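Putative isochorismatase hydrolase (Oleispira antarctica, PDB 3LQY) is a putative hydrolase of the isochorismatase family whose substrate is not established. Local coordinates at residues A129-A134 and S171-A176; L151-N156 and A163-A168. All blocks are in the same frame, centred on the assembly; numbering follows the deposited sequence.

Both contacts are made by helix 162-173, one near each of its ends, and their centres lie about 17 Å apart. Interaction 2 comes near the helix start, where residues 151-156, including strand 153-155 of a small hairpin, rest against residues 163-168. Interaction 1 uses the last turn of the same helix and packs residues 171-176 against 129-134 of helix 128-137. Along the chain, interaction 2 is nested within the loop that interaction 1 closes. Together they place the helix against two parts of the fold: the hairpin that precedes it, and the neighbouring helix that covers strands 115-121 and 140-149 of the central parallel sheet of the isochorismatase domain.

Interaction 1: A129-A134 and S171-A176; sequences AVTRAA and SALSFA
L173 pushes its forked end between T131 and R132, and this wedge of methyls makes up most of the contact. The nearest pair of CA atoms across the segments is T131 and L173, 7.8 Å apart. L173 CD1 lies 4.0 Å from T131 OG1, while CD2 reaches T131 CB and CG2, so the leucine spans both branches of the threonine. T131 has CG2 anti to its own backbone nitrogen, and OG1, on the other branch, hydrogen-bonds to I127 O one turn earlier, which holds the side chain in a fixed rotation. Both T131 and L173 are buried, and T131 also touches I118, V143 and A178.

The outer side, around R132, is partly exposed and rests on fewer atom pairs at similar distances. R132, extended from CG to NE, runs over the leucine, with its CG 3.9 Å from L173 CD2 and its NE 4.0 Å from the same methyl. Its guanidinium meets the helix end obliquely, NH2 standing 3.9 Å from A172 CB. No hydrogen bond joins the segments; NE instead forms a salt bridge with D128 OD1, and NH1 a weak hydrogen bond with Y177 OH. With an alanine at L173, T131 and the aliphatic part of R132 would probably lose their shared apolar partner, leaving a gap between the two helices.

Helix 128-137 links the parallel neighbours 115-121 and 140-149, and in the chain helix 162-173 comes between 140-149 and the edge strand 179-181. Packing of two such successive crossover helices side by side is typical of the α/β fold of isochorismatase-like hydrolases.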
ATOM      1  N   ALA A 129       2.876   9.267   0.050  1.00 42.14           N
ATOM      2  CA  ALA A 129       2.347   9.945   1.246  1.00 43.44           C
ATOM      3  C   ALA A 129       2.545   9.145   2.514  1.00 44.52           C
ATOM      4  O   ALA A 129       2.947   9.674   3.513  1.00 47.12           O
ATOM      5  CB  ALA A 129       0.814  10.262   1.101  1.00 42.63           C
ATOM      6  N   VAL A 130       2.192   7.861   2.496  1.00 45.28           N
ATOM      7  CA  VAL A 130       2.271   7.111   3.753  1.00 48.00           C
ATOM      8  C   VAL A 130       3.717   6.857   4.166  1.00 48.27           C
ATOM      9  O   VAL A 130       4.020   6.827   5.370  1.00 50.80           O
ATOM     10  CB  VAL A 130       1.451   5.757   3.724  1.00 47.62           C
ATOM     11  CG1 VAL A 130       2.121   4.700   2.875  1.00 46.91           C
ATOM     12  CG2 VAL A 130       1.264   5.249   5.136  1.00 52.21           C
ATOM     13  N   THR A 131       4.596   6.627   3.203  1.00 48.15           N
ATOM     14  CA  THR A 131       5.974   6.333   3.539  1.00 49.84           C
ATOM     15  C   THR A 131       6.633   7.550   4.195  1.00 49.60           C
ATOM     16  O   THR A 131       7.277   7.440   5.244  1.00 52.16           O
ATOM     17  CB  THR A 131       6.774   5.899   2.308  1.00 49.60           C
ATOM     18  OG1 THR A 131       6.089   4.798   1.689  1.00 49.30           O
ATOM     19  CG2 THR A 131       8.160   5.459   2.701  1.00 49.13           C
ATOM     20  N   ARG A 132       6.434   8.716   3.611  1.00 48.80           N
ATOM     21  CA  ARG A 132       7.021   9.954   4.142  1.00 48.08           C
ATOM     22  C   ARG A 132       6.375  10.342   5.439  1.00 50.12           C
ATOM     23  O   ARG A 132       7.072  10.759   6.366  1.00 52.72           O
ATOM     24  CB  ARG A 132       6.856  11.079   3.134  1.00 46.25           C
ATOM     25  CG  ARG A 132       7.640  10.827   1.888  1.00 45.71           C
ATOM     26  CD  ARG A 132       7.598  12.058   0.993  1.00 44.38           C
ATOM     27  NE  ARG A 132       8.229  11.831  -0.293  1.00 42.61           N
ATOM     28  CZ  ARG A 132       9.136  12.610  -0.891  1.00 42.36           C
ATOM     29  NH1 ARG A 132       9.635  13.714  -0.308  1.00 40.91           N
ATOM     30  NH2 ARG A 132       9.571  12.256  -2.073  1.00 42.51           N
ATOM     31  N   ALA A 133       5.057  10.143   5.562  1.00 51.52           N
ATOM     32  CA  ALA A 133       4.389  10.449   6.824  1.00 54.21           C
ATOM     33  C   ALA A 133       4.880   9.526   7.951  1.00 57.10           C
ATOM     34  O   ALA A 133       5.126   9.984   9.091  1.00 60.18           O
ATOM     35  CB  ALA A 133       2.863  10.370   6.672  1.00 53.35           C
ATOM     36  N   ALA A 134       5.024   8.236   7.627  1.00 57.72           N
ATOM     37  CA  ALA A 134       5.439   7.232   8.604  1.00 61.51           C
ATOM     38  C   ALA A 134       6.874   7.453   9.083  1.00 62.45           C
ATOM     39  O   ALA A 134       7.136   7.405  10.272  1.00 65.79           O
ATOM     40  CB  ALA A 134       5.272   5.814   8.049  1.00 61.67           C
ATOM     41  N   SER A 171      12.982   5.875  -6.405  1.00 44.73           N
ATOM     42  CA  SER A 171      14.302   6.459  -6.203  1.00 47.38           C
ATOM     43  C   SER A 171      14.259   7.518  -5.113  1.00 45.54           C
ATOM     44  O   SER A 171      15.174   7.600  -4.253  1.00 47.86           O
ATOM     45  CB  SER A 171      14.796   7.042  -7.518  1.00 49.04           C
ATOM     46  OG  SER A 171      16.094   7.569  -7.408  1.00 50.92           O
ATOM     47  N   ALA A 172      13.230   8.361  -5.143  1.00 44.43           N
ATOM     48  CA  ALA A 172      13.099   9.450  -4.179  1.00 42.96           C
ATOM     49  C   ALA A 172      13.010   8.856  -2.767  1.00 44.00           C
ATOM     50  O   ALA A 172      13.726   9.301  -1.853  1.00 42.63           O
ATOM     51  CB  ALA A 172      11.883  10.298  -4.467  1.00 41.86           C
ATOM     52  N   LEU A 173      12.198   7.813  -2.599  1.00 43.22           N
ATOM     53  CA  LEU A 173      11.984   7.191  -1.281  1.00 43.81           C
ATOM     54  C   LEU A 173      13.218   6.391  -0.800  1.00 46.89           C
ATOM     55  O   LEU A 173      13.493   6.341   0.390  1.00 48.54           O
ATOM     56  CB  LEU A 173      10.738   6.323  -1.248  1.00 44.80           C
ATOM     57  CG  LEU A 173       9.343   6.963  -1.419  1.00 41.22           C
ATOM     58  CD1 LEU A 173       8.231   5.874  -1.538  1.00 40.06           C
ATOM     59  CD2 LEU A 173       9.055   7.962  -0.315  1.00 40.47           C
ATOM     60  N   SER A 174      13.954   5.776  -1.718  1.00 48.06           N
ATOM     61  CA  SER A 174      15.067   4.896  -1.348  1.00 51.03           C
ATOM     62  C   SER A 174      16.161   5.675  -0.574  1.00 52.82           C
ATOM     63  O   SER A 174      16.519   6.748  -0.951  1.00 51.80           O
ATOM     64  CB  SER A 174      15.560   4.219  -2.626  1.00 52.53           C
ATOM     65  OG  SER A 174      16.787   3.550  -2.477  1.00 57.12           O
ATOM     66  N   PHE A 175      16.578   5.129   0.576  1.00 55.55           N
ATOM     67  CA  PHE A 175      17.463   5.720   1.588  1.00 56.86           C
ATOM     68  C   PHE A 175      16.995   6.985   2.320  1.00 55.77           C
ATOM     69  O   PHE A 175      17.253   7.137   3.546  1.00 58.11           O
ATOM     70  CB  PHE A 175      18.855   5.941   0.986  1.00 58.95           C
ATOM     71  CG  PHE A 175      19.430   4.684   0.439  1.00 63.13           C
ATOM     72  CD1 PHE A 175      19.420   4.428  -0.925  1.00 64.74           C
ATOM     73  CD2 PHE A 175      19.915   3.718   1.307  1.00 68.14           C
ATOM     74  CE1 PHE A 175      19.920   3.237  -1.418  1.00 70.90           C
ATOM     75  CE2 PHE A 175      20.444   2.544   0.818  1.00 74.74           C
ATOM     76  CZ  PHE A 175      20.433   2.299  -0.551  1.00 74.42           C
ATOM     77  N   ALA A 176      16.366   7.912   1.589  1.00 52.63           N
ATOM     78  CA  ALA A 176      15.931   9.139   2.202  1.00 51.19           C
ATOM     79  C   ALA A 176      14.837   8.888   3.188  1.00 50.48           C
ATOM     80  O   ALA A 176      14.805   9.487   4.247  1.00 52.23           O
ATOM     81  CB  ALA A 176      15.519  10.153   1.169  1.00 51.22           C
TER

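Interaction 2: L151-N156 and A163-A168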
ATOM      1  N   LEU A 151       0.336   4.710 -12.492  1.00 44.82           N
ATOM      2  CA  LEU A 151      -0.149   4.901 -13.827  1.00 46.68           C
ATOM      3  C   LEU A 151       0.623   6.002 -14.568  1.00 47.07           C
ATOM      4  O   LEU A 151       1.480   6.721 -13.998  1.00 44.02           O
ATOM      5  CB  LEU A 151      -1.652   5.229 -13.801  1.00 47.80           C
ATOM      6  CG  LEU A 151      -2.143   6.283 -12.780  1.00 47.15           C
ATOM      7  CD1 LEU A 151      -1.573   7.658 -12.866  1.00 51.82           C
ATOM      8  CD2 LEU A 151      -3.677   6.333 -13.005  1.00 50.73           C
ATOM      9  N   ASP A 152       0.305   6.139 -15.847  1.00 49.58           N
ATOM     10  CA  ASP A 152       0.932   7.139 -16.670  1.00 49.75           C
ATOM     11  C   ASP A 152       0.453   8.522 -16.205  1.00 49.75           C
ATOM     12  O   ASP A 152      -0.759   8.715 -15.986  1.00 47.31           O
ATOM     13  CB  ASP A 152       0.556   6.978 -18.152  1.00 53.84           C
ATOM     14  CG  ASP A 152       1.111   5.721 -18.807  1.00 57.30           C
ATOM     15  OD1 ASP A 152       1.866   4.958 -18.189  1.00 56.94           O
ATOM     16  OD2 ASP A 152       0.730   5.455 -19.975  1.00 66.41           O
ATOM     17  N   LEU A 153       1.397   9.491 -16.101  1.00 48.73           N
ATOM     18  CA  LEU A 153       1.053  10.874 -15.727  1.00 49.14           C
ATOM     19  C   LEU A 153       1.402  11.844 -16.838  1.00 51.67           C
ATOM     20  O   LEU A 153       2.281  11.573 -17.655  1.00 53.77           O
ATOM     21  CB  LEU A 153       1.747  11.292 -14.424  1.00 46.94           C
ATOM     22  CG  LEU A 153       1.303  10.551 -13.153  1.00 47.22           C
ATOM     23  CD1 LEU A 153       2.112  11.067 -11.990  1.00 40.75           C
ATOM     24  CD2 LEU A 153      -0.186  10.710 -12.884  1.00 45.89           C
ATOM     25  N   GLU A 154       0.697  12.971 -16.877  1.00 52.75           N
ATOM     26  CA  GLU A 154       1.006  14.043 -17.817  1.00 56.45           C
ATOM     27  C   GLU A 154       1.095  15.354 -17.044  1.00 55.99           C
ATOM     28  O   GLU A 154       0.340  15.601 -16.074  1.00 55.00           O
ATOM     29  CB  GLU A 154      -0.038  14.114 -18.957  1.00 59.04           C
ATOM     30  CG  GLU A 154       0.240  15.150 -20.030  1.00 62.71           C
ATOM     31  CD  GLU A 154      -0.442  16.495 -19.755  1.00 64.64           C
ATOM     32  OE1 GLU A 154      -1.228  16.579 -18.769  1.00 65.08           O
ATOM     33  OE2 GLU A 154      -0.224  17.447 -20.549  1.00 70.32           O
ATOM     34  N   PHE A 155       2.025  16.187 -17.459  1.00 57.20           N
ATOM     35  CA  PHE A 155       2.099  17.497 -16.896  1.00 58.10           C
ATOM     36  C   PHE A 155       2.600  18.510 -17.920  1.00 61.60           C
ATOM     37  O   PHE A 155       3.692  18.355 -18.496  1.00 61.38           O
ATOM     38  CB  PHE A 155       2.999  17.533 -15.647  1.00 55.68           C
ATOM     39  CG  PHE A 155       3.107  18.888 -15.064  1.00 55.72           C
ATOM     40  CD1 PHE A 155       2.025  19.450 -14.410  1.00 55.98           C
ATOM     41  CD2 PHE A 155       4.285  19.631 -15.177  1.00 55.50           C
ATOM     42  CE1 PHE A 155       2.095  20.742 -13.889  1.00 59.04           C
ATOM     43  CE2 PHE A 155       4.371  20.928 -14.654  1.00 58.04           C
ATOM     44  CZ  PHE A 155       3.281  21.475 -13.986  1.00 56.92           C
ATOM     45  N   ASN A 156       1.760  19.521 -18.156  1.00 64.23           N
ATOM     46  CA  ASN A 156       2.113  20.674 -19.001  1.00 67.48           C
ATOM     47  C   ASN A 156       2.817  20.201 -20.286  1.00 69.37           C
ATOM     48  O   ASN A 156       3.894  20.696 -20.701  1.00 69.89           O
ATOM     49  CB  ASN A 156       2.921  21.662 -18.168  1.00 67.62           C
ATOM     50  CG  ASN A 156       3.606  22.742 -19.007  1.00 73.57           C
ATOM     51  OD1 ASN A 156       2.984  23.383 -19.877  1.00 83.29           O
ATOM     52  ND2 ASN A 156       4.909  22.962 -18.740  1.00 78.62           N
ATOM     53  N   ALA A 163       6.177   3.337 -15.791  1.00 50.40           N
ATOM     54  CA  ALA A 163       7.466   2.771 -15.329  1.00 51.55           C
ATOM     55  C   ALA A 163       8.412   3.869 -14.813  1.00 51.44           C
ATOM     56  O   ALA A 163       9.227   3.647 -13.882  1.00 49.84           O
ATOM     57  CB  ALA A 163       8.129   2.016 -16.434  1.00 54.79           C
ATOM     58  N   GLN A 164       8.319   5.041 -15.441  1.00 53.18           N
ATOM     59  CA  GLN A 164       9.180   6.152 -15.080  1.00 54.14           C
ATOM     60  C   GLN A 164       8.646   6.906 -13.880  1.00 49.86           C
ATOM     61  O   GLN A 164       9.436   7.356 -13.044  1.00 49.33           O
ATOM     62  CB  GLN A 164       9.420   7.054 -16.259  1.00 56.33           C
ATOM     63  CG  GLN A 164      10.546   6.484 -17.133  1.00 64.49           C
ATOM     64  CD  GLN A 164      10.922   7.428 -18.216  1.00 73.72           C
ATOM     65  OE1 GLN A 164      10.067   8.168 -18.695  1.00 79.86           O
ATOM     66  NE2 GLN A 164      12.195   7.413 -18.634  1.00 75.00           N
ATOM     67  N   VAL A 165       7.320   6.989 -13.761  1.00 47.87           N
ATOM     68  CA  VAL A 165       6.701   7.564 -12.573  1.00 44.80           C
ATOM     69  C   VAL A 165       7.165   6.768 -11.357  1.00 43.74           C
ATOM     70  O   VAL A 165       7.732   7.318 -10.386  1.00 43.30           O
ATOM     71  CB  VAL A 165       5.206   7.557 -12.699  1.00 45.70           C
ATOM     72  CG1 VAL A 165       4.510   7.925 -11.349  1.00 42.44           C
ATOM     73  CG2 VAL A 165       4.728   8.413 -13.975  1.00 46.40           C
ATOM     74  N   HIS A 166       6.965   5.466 -11.456  1.00 43.90           N
ATOM     75  CA  HIS A 166       7.354   4.500 -10.430  1.00 43.79           C
ATOM     76  C   HIS A 166       8.825   4.563 -10.053  1.00 44.87           C
ATOM     77  O   HIS A 166       9.183   4.639  -8.872  1.00 43.78           O
ATOM     78  CB  HIS A 166       6.932   3.086 -10.925  1.00 44.68           C
ATOM     79  CG  HIS A 166       7.048   2.022  -9.889  1.00 46.89           C
ATOM     80  ND1 HIS A 166       6.067   1.804  -8.946  1.00 52.04           N
ATOM     81  CD2 HIS A 166       7.968   1.038  -9.716  1.00 52.46           C
ATOM     82  CE1 HIS A 166       6.401   0.760  -8.205  1.00 51.83           C
ATOM     83  NE2 HIS A 166       7.545   0.269  -8.658  1.00 50.76           N
ATOM     84  N   ALA A 167       9.692   4.580 -11.060  1.00 47.25           N
ATOM     85  CA  ALA A 167      11.126   4.641 -10.837  1.00 47.87           C
ATOM     86  C   ALA A 167      11.531   5.950 -10.101  1.00 46.69           C
ATOM     87  O   ALA A 167      12.343   5.933  -9.183  1.00 46.38           O
ATOM     88  CB  ALA A 167      11.840   4.495 -12.160  1.00 51.39           C
ATOM     89  N   ALA A 168      10.946   7.080 -10.494  1.00 45.65           N
ATOM     90  CA  ALA A 168      11.259   8.370  -9.854  1.00 43.84           C
ATOM     91  C   ALA A 168      10.858   8.369  -8.381  1.00 41.83           C
ATOM     92  O   ALA A 168      11.643   8.788  -7.517  1.00 43.13           O
ATOM     93  CB  ALA A 168      10.577   9.534 -10.606  1.00 42.81           C
TER
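L153 and V165 meet without help from any ring; the aromatic groups of the two segments, F155 and H166, lie to the side of their contact. One face of the F155 ring carries N156 CB, 3.8 Å above the ring plane and offset toward the rim. The H166 imidazole leads away from the strand, its ND1 hydrogen-bonded to T123 OG1 and its NE2 weakly to H145 O. The motif is a β-hairpin, strands 153-155 and 158-160, folded back against the start of helix 162-173 in the α/β isochorismatase domain.

V165 is the buried centre of this packing. Having CG1 anti to its backbone nitrogen (chi1 170°), it offers that methyl to the leucine, while CG2 is turned to the chain of residues 151-153. L153 CD1 lies 4.0 Å from V165 CG1, the two side chains crossing at about a right angle, and L153 CG is 4.1 Å from V165 CG2. V165 also touches V160, on the second strand of the hairpin, and T150, just before segment 151-156. L153 pairs through its backbone with V160 and, like L151, touches the loop residue H124, two positions before C126, which is oxidised to sulfinoalanine in the crystal.

Polar links tie the ends of the arrangement: D152 OD1 accepts a hydrogen bond from A162 N at the start of the helix, and E154 OE2 one from G157 N in the hairpin turn. Between the segments themselves the contact is purely van der Waals, and its shortest approach sets V165 CG2 against a backbone oxygen, L151 O, at 3.7 Å.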